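Local coordinates for protein cellulase (Soil metagenome, PDB 5I2U) that probably hydrolyses beta-1,4-glucosidic bonds of cellulose as a halotolerant glycoside hydrolase of family 5, at residues K84-I96 with I123-Y135. Sequence-based numbering, arbitrary orientation. Where two conformers were deposited one is given.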
# COMPACT_ATOMS: atom_id res chain seq x y z
N LYS A 84 -5.76 10.89 10.42
CA LYS A 84 -5.45 11.76 9.28
C LYS A 84 -4.84 11.01 8.10
O LYS A 84 -4.02 11.56 7.37
CB LYS A 84 -4.58 12.96 9.69
CG LYS A 84 -5.08 13.74 10.89
CD LYS A 84 -6.42 14.40 10.64
CE LYS A 84 -6.78 15.35 11.78
NZ LYS A 84 -8.22 15.72 11.78
N CYS A 85 -5.25 9.75 7.90
CA CYS A 85 -4.82 9.01 6.73
C CYS A 85 -5.36 9.70 5.47
O CYS A 85 -6.55 10.06 5.41
CB CYS A 85 -5.29 7.55 6.77
SG CYS A 85 -4.58 6.58 8.12
N THR A 86 -4.47 9.92 4.52
CA THR A 86 -4.82 10.39 3.18
C THR A 86 -4.88 9.23 2.22
O THR A 86 -5.34 9.39 1.08
CB THR A 86 -3.82 11.45 2.68
OG1 THR A 86 -2.46 11.00 2.87
CG2 THR A 86 -4.02 12.75 3.44
N VAL A 87 -4.39 8.06 2.65
CA VAL A 87 -4.52 6.83 1.91
C VAL A 87 -4.84 5.67 2.87
O VAL A 87 -4.44 5.68 4.02
CB VAL A 87 -3.24 6.54 1.06
CG1 VAL A 87 -2.04 6.21 1.94
CG2 VAL A 87 -3.49 5.42 0.06
N VAL A 88 -5.60 4.70 2.37
CA VAL A 88 -5.88 3.45 3.07
C VAL A 88 -5.65 2.29 2.13
O VAL A 88 -5.99 2.36 0.96
CB VAL A 88 -7.31 3.40 3.65
CG1 VAL A 88 -7.38 4.40 4.78
CG2 VAL A 88 -8.37 3.73 2.61
N ARG A 89 -5.02 1.23 2.63
CA ARG A 89 -4.69 0.09 1.78
C ARG A 89 -5.52 -1.09 2.21
O ARG A 89 -5.60 -1.40 3.41
CB ARG A 89 -3.19 -0.20 1.85
CG ARG A 89 -2.66 -1.37 1.04
CD ARG A 89 -1.14 -1.33 1.13
NE ARG A 89 -0.38 -2.38 0.45
CZ ARG A 89 0.26 -3.41 1.03
NH1 ARG A 89 0.17 -3.65 2.34
NH2 ARG A 89 0.96 -4.24 0.27
N ALA A 90 -6.15 -1.72 1.22
CA ALA A 90 -6.96 -2.92 1.41
C ALA A 90 -6.14 -4.13 0.98
O ALA A 90 -5.91 -4.33 -0.21
CB ALA A 90 -8.26 -2.82 0.61
N ALA A 91 -5.72 -4.93 1.95
CA ALA A 91 -4.84 -6.05 1.69
C ALA A 91 -5.66 -7.31 1.46
O ALA A 91 -5.97 -8.05 2.40
CB ALA A 91 -3.85 -6.23 2.83
N MET A 92 -6.00 -7.56 0.19
CA MET A 92 -6.76 -8.75 -0.18
C MET A 92 -5.83 -9.94 -0.30
O MET A 92 -5.16 -10.13 -1.30
CB MET A 92 -7.53 -8.53 -1.48
CG MET A 92 -8.58 -9.60 -1.72
SD MET A 92 -9.37 -9.45 -3.33
CE MET A 92 -8.07 -10.05 -4.40
N GLY A 93 -5.76 -10.71 0.79
CA GLY A 93 -5.02 -11.95 0.87
C GLY A 93 -5.26 -12.95 -0.23
O GLY A 93 -6.40 -13.33 -0.49
N LEU A 94 -4.16 -13.35 -0.87
CA LEU A 94 -4.16 -14.45 -1.84
C LEU A 94 -3.47 -15.71 -1.29
O LEU A 94 -3.29 -16.66 -2.02
CB LEU A 94 -3.50 -13.99 -3.15
CG LEU A 94 -4.38 -13.37 -4.25
CD1 LEU A 94 -5.19 -14.37 -5.07
CD2 LEU A 94 -5.25 -12.27 -3.67
N GLU A 95 -3.06 -15.67 -0.02
CA GLU A 95 -2.36 -16.77 0.65
C GLU A 95 -3.02 -16.94 2.00
O GLU A 95 -3.77 -16.06 2.43
CB GLU A 95 -0.85 -16.49 0.87
CG GLU A 95 -0.16 -15.65 -0.19
CD GLU A 95 0.05 -16.35 -1.52
OE1 GLU A 95 -0.51 -17.44 -1.76
OE2 GLU A 95 0.84 -15.82 -2.33
N ILE A 96 -2.73 -18.06 2.66
CA ILE A 96 -3.29 -18.39 3.98
C ILE A 96 -4.77 -18.77 3.78
O ILE A 96 -5.38 -18.41 2.77
CB ILE A 96 -3.09 -17.26 5.04
CG1 ILE A 96 -1.62 -16.81 5.10
CG2 ILE A 96 -3.54 -17.71 6.43
CD1 ILE A 96 -1.38 -15.48 5.80
N ILE A 123 -10.73 10.13 0.50
CA ILE A 123 -9.32 9.70 0.56
C ILE A 123 -9.00 8.65 -0.51
O ILE A 123 -9.91 8.03 -1.09
CB ILE A 123 -8.91 9.20 1.96
CG1 ILE A 123 -9.74 7.99 2.40
CG2 ILE A 123 -9.04 10.32 2.99
CD1 ILE A 123 -9.04 7.13 3.43
N TYR A 124 -7.70 8.47 -0.76
CA TYR A 124 -7.22 7.52 -1.75
C TYR A 124 -7.21 6.13 -1.13
O TYR A 124 -7.10 5.97 0.10
CB TYR A 124 -5.82 7.92 -2.28
CG TYR A 124 -5.85 9.22 -3.07
CD1 TYR A 124 -6.14 9.22 -4.44
CD2 TYR A 124 -5.65 10.44 -2.44
CE1 TYR A 124 -6.20 10.41 -5.16
CE2 TYR A 124 -5.70 11.63 -3.15
CZ TYR A 124 -5.99 11.61 -4.51
OH TYR A 124 -6.06 12.78 -5.21
N VAL A 125 -7.34 5.13 -2.00
CA VAL A 125 -7.41 3.76 -1.55
C VAL A 125 -6.62 2.86 -2.48
O VAL A 125 -6.75 2.94 -3.71
CB VAL A 125 -8.88 3.29 -1.40
CG1 VAL A 125 -9.66 3.43 -2.71
CG2 VAL A 125 -8.93 1.87 -0.87
N ILE A 126 -5.77 2.02 -1.88
CA ILE A 126 -4.98 1.07 -2.62
C ILE A 126 -5.72 -0.25 -2.58
O ILE A 126 -6.07 -0.72 -1.51
CB ILE A 126 -3.55 0.89 -2.05
CG1 ILE A 126 -2.76 2.20 -2.19
CG2 ILE A 126 -2.79 -0.23 -2.78
CD1 ILE A 126 -1.49 2.24 -1.34
N ILE A 127 -5.98 -0.81 -3.75
CA ILE A 127 -6.55 -2.15 -3.87
C ILE A 127 -5.39 -3.09 -4.10
O ILE A 127 -4.83 -3.13 -5.19
CB ILE A 127 -7.60 -2.25 -5.01
CG1 ILE A 127 -8.77 -1.29 -4.75
CG2 ILE A 127 -8.15 -3.67 -5.10
CD1 ILE A 127 -9.71 -1.14 -5.92
N ASP A 128 -5.05 -3.85 -3.06
CA ASP A 128 -3.82 -4.63 -3.00
C ASP A 128 -4.11 -6.15 -3.12
O ASP A 128 -4.77 -6.75 -2.28
CB ASP A 128 -3.01 -4.25 -1.74
CG ASP A 128 -2.01 -5.33 -1.29
OD1 ASP A 128 -1.40 -6.03 -2.13
OD2 ASP A 128 -1.83 -5.45 -0.05
N PHE A 129 -3.59 -6.72 -4.21
CA PHE A 129 -3.65 -8.13 -4.52
C PHE A 129 -2.53 -8.72 -3.72
O PHE A 129 -1.38 -8.77 -4.17
CB PHE A 129 -3.43 -8.27 -6.03
CG PHE A 129 -3.75 -9.62 -6.57
CD1 PHE A 129 -5.07 -9.97 -6.86
CD2 PHE A 129 -2.73 -10.53 -6.84
CE1 PHE A 129 -5.37 -11.21 -7.39
CE2 PHE A 129 -3.01 -11.77 -7.37
CZ PHE A 129 -4.34 -12.12 -7.64
N HIS A 130 -2.87 -9.14 -2.51
CA HIS A 130 -1.90 -9.41 -1.47
C HIS A 130 -1.34 -10.84 -1.57
O HIS A 130 -1.69 -11.73 -0.79
CB HIS A 130 -2.51 -9.10 -0.10
CG HIS A 130 -1.50 -8.84 0.97
ND1 HIS A 130 -0.98 -7.58 1.21
CD2 HIS A 130 -0.95 -9.65 1.89
CE1 HIS A 130 -0.14 -7.65 2.23
NE2 HIS A 130 -0.10 -8.89 2.65
N ALA A 131 -0.47 -11.01 -2.56
CA ALA A 131 0.10 -12.28 -2.94
C ALA A 131 1.60 -12.27 -2.72
O ALA A 131 2.25 -11.22 -2.84
CB ALA A 131 -0.18 -12.54 -4.42
N HIS A 132 2.14 -13.44 -2.41
CA HIS A 132 3.57 -13.74 -2.54
C HIS A 132 3.85 -14.53 -3.81
O HIS A 132 4.80 -14.22 -4.54
CB HIS A 132 4.09 -14.54 -1.34
CG HIS A 132 4.11 -13.79 -0.05
ND1 HIS A 132 4.82 -12.62 0.12
CD2 HIS A 132 3.53 -14.05 1.14
CE1 HIS A 132 4.67 -12.19 1.36
NE2 HIS A 132 3.89 -13.04 2.00
N ASN A 133 3.05 -15.57 -4.06
CA ASN A 133 3.19 -16.38 -5.27
C ASN A 133 2.60 -15.65 -6.48
O ASN A 133 1.93 -14.62 -6.32
CB ASN A 133 2.54 -17.75 -5.08
CG ASN A 133 3.23 -18.57 -4.01
OD1 ASN A 133 4.34 -19.05 -4.22
ND2 ASN A 133 2.58 -18.72 -2.85
N LYS A 134 2.86 -16.19 -7.66
CA LYS A 134 2.40 -15.61 -8.93
C LYS A 134 1.05 -16.19 -9.35
O LYS A 134 0.94 -17.40 -9.58
CB LYS A 134 3.45 -15.87 -10.02
CG LYS A 134 3.25 -15.00 -11.25
CD LYS A 134 4.29 -15.29 -12.31
CE LYS A 134 3.89 -16.48 -13.15
NZ LYS A 134 5.08 -17.02 -13.83
N TYR A 135 0.04 -15.33 -9.46
CA TYR A 135 -1.35 -15.73 -9.78
C TYR A 135 -1.88 -14.88 -10.93
O TYR A 135 -2.82 -14.08 -10.78
CB TYR A 135 -2.23 -15.57 -8.55
CG TYR A 135 -1.81 -16.40 -7.38
CD1 TYR A 135 -1.92 -17.81 -7.41
CD2 TYR A 135 -1.31 -15.81 -6.22
CE1 TYR A 135 -1.54 -18.59 -6.32
CE2 TYR A 135 -0.94 -16.59 -5.12
CZ TYR A 135 -1.05 -17.97 -5.17
OH TYR A 135 -0.68 -18.74 -4.08
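Strands 87-93 and 124-130 pair in parallel as neighbours in the TIM barrel. Eight backbone hydrogen bonds join the two segments, from Thr-86 O to Leu-94 N. Val-87, Arg-89, Ala-91, Ile-126, Asp-128 and His-130 share the face turned into the barrel. Arg-89 runs out extended, with CG anti to its N (chi1 179°) and against Ile-126 CB. Its guanidinium stacks on the Asp-128 carboxylate, the planes 13° apart. Arg-89 NH2 is 3.1 Å from Asp-128 OD2, a salt bridge of charges alone. Asp-128 OD2 also takes a straight hydrogen bond from His-130 ND1 (2.6 Å), which probably fixes the imidazole's rotation.

Phe-129 lies on the other face, with Met-92. Leu-94, just past its strand, puts CG over the Phe-129 ring (CH-pi), 3.8 Å from its centroid. Glu-95 ties the two loops together: its OE2 accepts from His-132 N (2.7 Å) and Asn-133 N (2.8 Å), its OE1 from Tyr-135 OH (2.7 Å).

Arg-89 also bridges from NE to Glu-159 and from NH1 to Glu-250, and NH2 hydrogen-bonds Asn-162. Glycerol bound beside His-130 is consistent with a family 5 active-site cleft here. Helix 104-120 makes the beta-alpha-beta crossover, and the pair lies between strands 57-61 and 156-159.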